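Local coordinates for predicted protein (Acinetobacter sp. RUH2624, PDB 4MEA) that hydrolyses epoxides as a secreted Cif-type alpha/beta hydrolase and probably acts as a virulence factor, at residues D134-N146 with Y242-L256. Numbering follows the deposited sequence.
Sequences DLGNTASYPLVAN and YYRSHADSIRQNEAL
Asn137 O, Thr138 O, Tyr141 N and Asn253 ND2 all bond one water between the two helices. The water donates to Asn137 O at 2.8 Å and, weakly, to Thr138 O. The water accepts from Tyr141 N and, at 3.2 Å, from Asn253 ND2. It thus joins the kinked helix 136-146 to the amide of Asn253, which also has a polar partner in Pro162. Asn253 OD1 is buried without a polar partner, 3.4 Å from Pro142 CD and near the plane of the Tyr141 ring, at its edge. Ring and amide planes stand 82° apart. About one turn before Tyr141, Thr138 OG1 meets the ring edge of His246 at NE2, a 2.8 Å hydrogen bond. Thr138 OG1 sits beside its own backbone N (chi1 -76°), which aims it at NE2. Tyr242 O lies over one face of that imidazole. Leu135 CD1 lies 3.7 Å from both Tyr242 CB and Tyr243 CE2. At the other end Leu256 CD1 packs on Pro142 CA and CG. Asp134 follows strand 128-133, consistent with the nucleophile elbow of alpha/beta hydrolases; its OD1 bonds His305. Helix 136-146 packs on strands 128-133 and 151-157 and on helix 246-258, the two helix segments 27° from parallel, with helix 108-123 beside Pro142.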
# COMPACT_ATOMS: atom_id res chain seq x y z
N ASP A 134 3.84 11.47 14.40
CA ASP A 134 3.77 10.97 13.02
C ASP A 134 5.09 11.28 12.29
O ASP A 134 6.16 10.99 12.83
CB ASP A 134 2.57 11.58 12.30
CG ASP A 134 2.20 10.83 11.03
OD1 ASP A 134 1.28 9.98 11.08
OD2 ASP A 134 2.82 11.09 9.97
N LEU A 135 5.02 11.86 11.10
CA LEU A 135 6.22 12.17 10.32
C LEU A 135 7.22 13.05 11.07
O LEU A 135 8.39 13.10 10.73
CB LEU A 135 5.87 12.81 8.98
CG LEU A 135 5.50 11.92 7.78
CD1 LEU A 135 5.32 12.80 6.53
CD2 LEU A 135 6.55 10.84 7.54
N GLY A 136 6.75 13.76 12.10
CA GLY A 136 7.67 14.48 12.96
C GLY A 136 8.72 13.52 13.49
O GLY A 136 9.88 13.89 13.68
N ASN A 137 8.31 12.27 13.73
CA ASN A 137 9.20 11.24 14.25
C ASN A 137 10.24 10.82 13.22
O ASN A 137 11.33 10.34 13.57
CB ASN A 137 8.40 10.01 14.70
CG ASN A 137 7.49 10.30 15.86
OD1 ASN A 137 7.46 11.42 16.37
ND2 ASN A 137 6.72 9.29 16.28
N THR A 138 9.88 10.98 11.96
CA THR A 138 10.79 10.71 10.85
C THR A 138 11.76 11.88 10.65
O THR A 138 12.95 11.68 10.37
CB THR A 138 10.00 10.50 9.54
OG1 THR A 138 9.42 9.19 9.56
CG2 THR A 138 10.92 10.64 8.33
N ALA A 139 11.24 13.09 10.82
CA ALA A 139 12.02 14.30 10.58
C ALA A 139 13.07 14.59 11.66
O ALA A 139 14.05 15.30 11.41
CB ALA A 139 11.08 15.51 10.44
N SER A 140 12.87 14.03 12.85
CA SER A 140 13.47 14.61 14.05
C SER A 140 14.52 13.80 14.79
O SER A 140 15.18 14.34 15.68
CB SER A 140 12.37 14.98 15.06
OG SER A 140 11.43 15.88 14.50
N TYR A 141 14.69 12.51 14.50
CA TYR A 141 15.57 11.76 15.39
C TYR A 141 17.02 12.28 15.46
O TYR A 141 17.57 12.41 16.56
CB TYR A 141 15.54 10.23 15.22
CG TYR A 141 16.32 9.59 16.35
CD1 TYR A 141 15.80 9.55 17.64
CD2 TYR A 141 17.62 9.11 16.14
CE1 TYR A 141 16.55 9.00 18.70
CE2 TYR A 141 18.36 8.58 17.18
CZ TYR A 141 17.83 8.52 18.45
OH TYR A 141 18.58 7.99 19.48
N PRO A 142 17.64 12.57 14.31
CA PRO A 142 19.00 13.12 14.36
C PRO A 142 19.04 14.46 15.09
O PRO A 142 20.01 14.71 15.81
CB PRO A 142 19.37 13.30 12.88
CG PRO A 142 18.56 12.23 12.19
CD PRO A 142 17.25 12.22 12.93
N LEU A 143 18.01 15.29 14.94
CA LEU A 143 17.94 16.54 15.69
C LEU A 143 18.03 16.28 17.19
O LEU A 143 18.85 16.88 17.90
CB LEU A 143 16.64 17.30 15.36
CG LEU A 143 16.45 18.68 15.99
CD1 LEU A 143 15.57 19.57 15.12
CD2 LEU A 143 15.87 18.58 17.40
N VAL A 144 17.18 15.38 17.68
CA VAL A 144 17.16 15.06 19.11
C VAL A 144 18.44 14.38 19.59
O VAL A 144 19.02 14.78 20.60
CB VAL A 144 15.93 14.19 19.46
CG1 VAL A 144 16.02 13.70 20.90
CG2 VAL A 144 14.64 14.98 19.22
N ALA A 145 18.87 13.34 18.87
CA ALA A 145 20.06 12.59 19.24
C ALA A 145 21.34 13.44 19.23
O ALA A 145 22.20 13.27 20.08
CB ALA A 145 20.23 11.38 18.33
N ASN A 146 21.46 14.35 18.27
CA ASN A 146 22.66 15.17 18.16
C ASN A 146 22.65 16.42 19.05
O ASN A 146 23.66 17.12 19.14
CB ASN A 146 22.90 15.59 16.70
CG ASN A 146 23.40 14.44 15.86
OD1 ASN A 146 24.11 13.57 16.35
ND2 ASN A 146 23.03 14.43 14.58
N TYR A 242 8.95 12.59 2.15
CA TYR A 242 9.37 11.96 3.41
C TYR A 242 9.37 10.46 3.25
O TYR A 242 10.24 9.77 3.79
CB TYR A 242 8.46 12.39 4.58
CG TYR A 242 8.67 13.83 4.98
CD1 TYR A 242 9.60 14.17 5.96
CD2 TYR A 242 7.98 14.86 4.34
CE1 TYR A 242 9.81 15.49 6.32
CE2 TYR A 242 8.20 16.19 4.69
CZ TYR A 242 9.11 16.50 5.68
OH TYR A 242 9.34 17.81 6.03
N TYR A 243 8.40 9.95 2.49
CA TYR A 243 8.26 8.52 2.30
C TYR A 243 9.29 7.96 1.33
O TYR A 243 9.87 6.89 1.58
CB TYR A 243 6.81 8.14 1.93
CG TYR A 243 5.87 8.40 3.09
CD1 TYR A 243 5.64 7.43 4.06
CD2 TYR A 243 5.26 9.65 3.25
CE1 TYR A 243 4.80 7.68 5.15
CE2 TYR A 243 4.42 9.91 4.34
CZ TYR A 243 4.20 8.92 5.28
OH TYR A 243 3.37 9.17 6.36
N ARG A 244 9.55 8.67 0.23
CA ARG A 244 10.63 8.30 -0.69
C ARG A 244 11.97 8.29 0.03
O ARG A 244 12.86 7.49 -0.27
CB ARG A 244 10.72 9.29 -1.87
CG ARG A 244 9.52 9.31 -2.77
CD ARG A 244 9.75 10.20 -4.00
NE ARG A 244 9.76 11.64 -3.71
CZ ARG A 244 8.67 12.40 -3.60
NH1 ARG A 244 7.46 11.86 -3.69
NH2 ARG A 244 8.79 13.70 -3.36
N SER A 245 12.11 9.19 1.00
CA SER A 245 13.37 9.36 1.71
C SER A 245 13.53 8.44 2.92
O SER A 245 14.53 8.54 3.63
CB SER A 245 13.54 10.81 2.16
OG SER A 245 13.83 11.67 1.08
N HIS A 246 12.56 7.58 3.17
CA HIS A 246 12.61 6.75 4.38
C HIS A 246 13.81 5.78 4.43
O HIS A 246 14.37 5.52 5.50
CB HIS A 246 11.29 6.00 4.61
CG HIS A 246 10.33 6.71 5.52
ND1 HIS A 246 8.96 6.59 5.40
CD2 HIS A 246 10.54 7.52 6.59
CE1 HIS A 246 8.37 7.32 6.34
NE2 HIS A 246 9.31 7.89 7.07
N ALA A 247 14.21 5.24 3.28
CA ALA A 247 15.34 4.31 3.29
C ALA A 247 16.58 5.06 3.76
O ALA A 247 17.39 4.52 4.51
CB ALA A 247 15.56 3.68 1.91
N ASP A 248 16.70 6.33 3.35
CA ASP A 248 17.80 7.19 3.81
C ASP A 248 17.72 7.47 5.31
O ASP A 248 18.73 7.38 6.01
CB ASP A 248 17.78 8.52 3.07
CG ASP A 248 18.36 8.42 1.68
OD1 ASP A 248 19.00 7.39 1.37
OD2 ASP A 248 18.18 9.38 0.89
N SER A 249 16.54 7.84 5.78
CA SER A 249 16.33 8.15 7.18
C SER A 249 16.65 6.93 8.03
O SER A 249 17.18 7.04 9.13
CB SER A 249 14.88 8.60 7.43
OG SER A 249 14.57 9.78 6.69
N ILE A 250 16.31 5.75 7.51
CA ILE A 250 16.55 4.51 8.24
C ILE A 250 18.04 4.29 8.42
O ILE A 250 18.50 4.01 9.53
CB ILE A 250 15.93 3.30 7.50
CG1 ILE A 250 14.40 3.34 7.63
CG2 ILE A 250 16.51 1.99 8.04
CD1 ILE A 250 13.66 2.47 6.63
N ARG A 251 18.78 4.43 7.33
CA ARG A 251 20.23 4.28 7.37
C ARG A 251 20.82 5.30 8.34
O ARG A 251 21.72 4.99 9.12
CB ARG A 251 20.82 4.47 5.98
CG ARG A 251 22.33 4.75 5.98
CD ARG A 251 23.02 4.06 4.82
NE ARG A 251 24.40 4.51 4.63
CZ ARG A 251 25.41 4.21 5.45
NH1 ARG A 251 25.21 3.48 6.54
NH2 ARG A 251 26.63 4.66 5.18
N GLN A 252 20.30 6.52 8.29
CA GLN A 252 20.82 7.58 9.13
C GLN A 252 20.59 7.29 10.61
O GLN A 252 21.49 7.48 11.42
CB GLN A 252 20.21 8.92 8.74
CG GLN A 252 20.65 9.38 7.36
CD GLN A 252 19.78 10.49 6.82
OE1 GLN A 252 18.79 10.88 7.44
NE2 GLN A 252 20.15 11.02 5.65
N ASN A 253 19.39 6.85 10.96
CA ASN A 253 19.09 6.58 12.35
C ASN A 253 19.81 5.34 12.86
O ASN A 253 20.26 5.30 14.01
CB ASN A 253 17.57 6.45 12.59
CG ASN A 253 16.85 7.80 12.46
OD1 ASN A 253 17.48 8.86 12.56
ND2 ASN A 253 15.54 7.76 12.23
N GLU A 254 19.92 4.32 12.02
CA GLU A 254 20.64 3.12 12.40
C GLU A 254 22.11 3.45 12.68
O GLU A 254 22.72 2.89 13.60
CB GLU A 254 20.53 2.06 11.30
CG GLU A 254 19.14 1.42 11.20
CD GLU A 254 18.81 0.51 12.37
OE1 GLU A 254 19.75 -0.04 12.99
OE2 GLU A 254 17.61 0.32 12.67
N ALA A 255 22.66 4.36 11.89
CA ALA A 255 24.05 4.77 12.09
C ALA A 255 24.22 5.49 13.43
O ALA A 255 25.19 5.25 14.15
CB ALA A 255 24.51 5.67 10.93
N LEU A 256 23.27 6.35 13.77
CA LEU A 256 23.29 7.02 15.07
C LEU A 256 23.18 6.01 16.20
O LEU A 256 23.92 6.08 17.17
CB LEU A 256 22.17 8.07 15.16
CG LEU A 256 22.32 9.30 14.26
CD1 LEU A 256 21.01 10.06 14.15
CD2 LEU A 256 23.43 10.21 14.77
O HOH W 1 13.85 10.47 12.46